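Local coordinates for cellulosome anchoring protein cohesin region (Clostridium thermocellum, PDB 4DH2) that serves as a type I cohesin module of a cellulosome anchoring protein, docking the dockerin of a partner protein, at residues N50-Y55 and E88-F93. Residues are numbered along the deposited sequence; the frame is centred on the assembly and turned at random.
Sequences NLSLYY and EIVFLF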
loop_
_atom_site.group_PDB
_atom_site.type_symbol
_atom_site.label_atom_id
_atom_site.label_comp_id
_atom_site.label_asym_id
_atom_site.label_seq_id
_atom_site.Cartn_x
_atom_site.Cartn_y
_atom_site.Cartn_z
ATOM N N ASN A 50 -0.337 -2.490 -3.387
ATOM C CA ASN A 50 -1.102 -1.662 -2.473
ATOM C C ASN A 50 -1.205 -2.530 -1.229
ATOM O O ASN A 50 -1.681 -3.683 -1.304
ATOM C CB ASN A 50 -2.429 -1.378 -3.168
ATOM C CG ASN A 50 -3.402 -0.487 -2.400
ATOM O OD1 ASN A 50 -4.599 -0.637 -2.614
ATOM N ND2 ASN A 50 -2.931 0.446 -1.566
ATOM N N LEU A 51 -0.716 -1.993 -0.108
ATOM C CA LEU A 51 -0.536 -2.771 1.123
ATOM C C LEU A 51 -0.900 -1.863 2.305
ATOM O O LEU A 51 -0.546 -0.675 2.273
ATOM C CB LEU A 51 0.948 -3.185 1.199
ATOM C CG LEU A 51 1.498 -3.922 2.407
ATOM C CD1 LEU A 51 0.699 -5.150 2.624
ATOM C CD2 LEU A 51 2.920 -4.284 2.090
ATOM N N SER A 52 -1.596 -2.402 3.312
ATOM C CA SER A 52 -1.905 -1.673 4.566
ATOM C C SER A 52 -1.253 -2.363 5.753
ATOM O O SER A 52 -1.235 -3.627 5.833
ATOM C CB SER A 52 -3.425 -1.690 4.853
ATOM O OG SER A 52 -4.122 -0.907 3.911
ATOM N N LEU A 53 -0.797 -1.542 6.692
ATOM C CA LEU A 53 -0.326 -2.002 7.999
ATOM C C LEU A 53 -1.101 -1.295 9.080
ATOM O O LEU A 53 -1.537 -0.150 8.896
ATOM C CB LEU A 53 1.145 -1.610 8.181
ATOM C CG LEU A 53 2.204 -2.197 7.276
ATOM C CD1 LEU A 53 3.557 -1.658 7.725
ATOM C CD2 LEU A 53 2.185 -3.693 7.328
ATOM N N TYR A 54 -1.237 -1.942 10.237
ATOM C CA TYR A 54 -1.850 -1.298 11.377
ATOM C C TYR A 54 -0.864 -1.306 12.524
ATOM O O TYR A 54 -0.055 -2.228 12.638
ATOM C CB TYR A 54 -3.057 -2.066 11.828
ATOM C CG TYR A 54 -4.160 -2.051 10.825
ATOM C CD1 TYR A 54 -5.053 -1.000 10.782
ATOM C CD2 TYR A 54 -4.274 -3.071 9.895
ATOM C CE1 TYR A 54 -6.078 -0.979 9.862
ATOM C CE2 TYR A 54 -5.303 -3.065 8.978
ATOM C CZ TYR A 54 -6.191 -2.008 8.969
ATOM O OH TYR A 54 -7.220 -1.986 8.051
ATOM N N TYR A 55 -0.963 -0.274 13.344
ATOM C CA TYR A 55 -0.185 -0.147 14.578
ATOM C C TYR A 55 -1.089 0.257 15.728
ATOM O O TYR A 55 -2.215 0.722 15.524
ATOM C CB TYR A 55 0.927 0.891 14.385
ATOM C CG TYR A 55 0.440 2.288 14.016
ATOM C CD1 TYR A 55 0.263 3.247 14.986
ATOM C CD2 TYR A 55 0.154 2.644 12.687
ATOM C CE1 TYR A 55 -0.180 4.509 14.678
ATOM C CE2 TYR A 55 -0.305 3.929 12.367
ATOM C CZ TYR A 55 -0.481 4.852 13.374
ATOM O OH TYR A 55 -0.921 6.139 13.112
ATOM N N GLU A 88 -3.661 3.279 10.596
ATOM C CA GLU A 88 -3.361 2.479 9.429
ATOM C C GLU A 88 -2.374 3.228 8.537
ATOM O O GLU A 88 -2.502 4.437 8.319
ATOM C CB GLU A 88 -4.659 2.199 8.649
ATOM C CG GLU A 88 -4.469 1.215 7.489
ATOM C CD GLU A 88 -5.645 1.168 6.496
ATOM O OE1 GLU A 88 -6.370 2.179 6.341
ATOM O OE2 GLU A 88 -5.807 0.123 5.833
ATOM N N ILE A 89 -1.382 2.513 8.025
ATOM C CA ILE A 89 -0.474 3.083 7.054
ATOM C C ILE A 89 -0.693 2.354 5.741
ATOM O O ILE A 89 -0.575 1.114 5.662
ATOM C CB ILE A 89 0.977 2.893 7.442
ATOM C CG1 ILE A 89 1.228 3.323 8.889
ATOM C CG2 ILE A 89 1.860 3.653 6.463
ATOM C CD1 ILE A 89 2.617 3.011 9.330
ATOM N N VAL A 90 -1.035 3.112 4.714
ATOM C CA VAL A 90 -1.346 2.539 3.407
ATOM C C VAL A 90 -0.246 2.933 2.424
ATOM O O VAL A 90 0.195 4.087 2.387
ATOM C CB VAL A 90 -2.710 3.022 2.887
ATOM C CG1 VAL A 90 -3.133 2.217 1.677
ATOM C CG2 VAL A 90 -3.756 2.883 3.982
ATOM N N PHE A 91 0.214 1.956 1.654
ATOM C CA PHE A 91 1.240 2.176 0.648
ATOM C C PHE A 91 0.652 1.905 -0.730
ATOM O O PHE A 91 -0.152 0.995 -0.902
ATOM C CB PHE A 91 2.395 1.199 0.833
ATOM C CG PHE A 91 3.075 1.304 2.152
ATOM C CD1 PHE A 91 4.166 2.140 2.300
ATOM C CD2 PHE A 91 2.644 0.572 3.230
ATOM C CE1 PHE A 91 4.811 2.246 3.529
ATOM C CE2 PHE A 91 3.296 0.672 4.456
ATOM C CZ PHE A 91 4.385 1.513 4.579
ATOM N N LEU A 92 1.070 2.704 -1.707
ATOM C CA LEU A 92 0.750 2.446 -3.095
ATOM C C LEU A 92 1.995 2.650 -3.948
ATOM O O LEU A 92 2.628 3.733 -3.940
ATOM C CB LEU A 92 -0.359 3.372 -3.547
ATOM C CG LEU A 92 -0.769 3.151 -5.008
ATOM C CD1 LEU A 92 -1.471 1.796 -5.196
ATOM C CD2 LEU A 92 -1.674 4.291 -5.424
ATOM N N PHE A 93 2.329 1.619 -4.715
ATOM C CA PHE A 93 3.425 1.688 -5.665
ATOM C C PHE A 93 2.929 1.341 -7.041
ATOM O O PHE A 93 2.132 0.421 -7.195
ATOM C CB PHE A 93 4.510 0.684 -5.282
ATOM C CG PHE A 93 5.535 0.502 -6.350
ATOM C CD1 PHE A 93 6.615 1.358 -6.441
ATOM C CD2 PHE A 93 5.390 -0.490 -7.294
ATOM C CE1 PHE A 93 7.549 1.222 -7.469
ATOM C CE2 PHE A 93 6.307 -0.637 -8.335
ATOM C CZ PHE A 93 7.400 0.233 -8.423
HETATM O O HOH W 1 -7.408 -2.046 4.947
#
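Leu51 with Phe91 and Leu53 with Ile89 are the hydrogen-bonded pairs that join strands 50-54 and 88-93 antiparallel, neighbours in the jelly-roll β-sandwich of the cohesin. Each pair makes two backbone bonds, among them Phe91 N to Leu51 O at 2.8 Å and Ile89 N to Leu53 O at 2.8 Å. In the intervening non-hydrogen-bonded pairs, CA-H groups lean on the same carbonyls, as where Ser52 CA lies 3.3 Å from Ile89 O.

One carbonyl takes an extra, side-chain donor. Asn50 places CG anti to its own N (chi1 -179°), which swings the carboxamide across to the other strand; ND2 gives Phe91 O a nearly straight bond of 2.9 Å, lying in the amide plane. It reaches that oxygen from the opposite face to Leu51 N. An amide suits this place because ND2 has a second N-H, for Leu64 O of the dockerin chain.

On the same face, Glu88 OE2 is the polar focus. Ser52 OG sits between it (2.8 Å) and Glu138 OE1, its one proton able to go to either, and a water donating to OE2 also bonds Tyr54 OH. The extended Glu88 chain runs alongside the Tyr54 ring, its CG 4.1 Å from the ring centroid in an off-centre CH-pi contact, carboxylate and ring planes only 10° apart.

Leu51, Leu53, Ile89 and Phe91 make the other face, apolar as the sandwich interior requires: Leu53 CD1 meets the Phe91 ring edge, 4.0 Å from CE2, and Phe110 meets that ring edge-to-face. At the strand end, the Tyr55 ring crosses Ile89 at about a right angle.

The pairing is thus two-sided: apolar side chains fill the core, while the opposite face meets the dockerin chain. There Val90 and Leu92 pack on its Leu64 and Leu65, and Glu88, with two oxygens to share, bonds its His66 through OE1; bonds within the sheet probably help hold these polar groups in place.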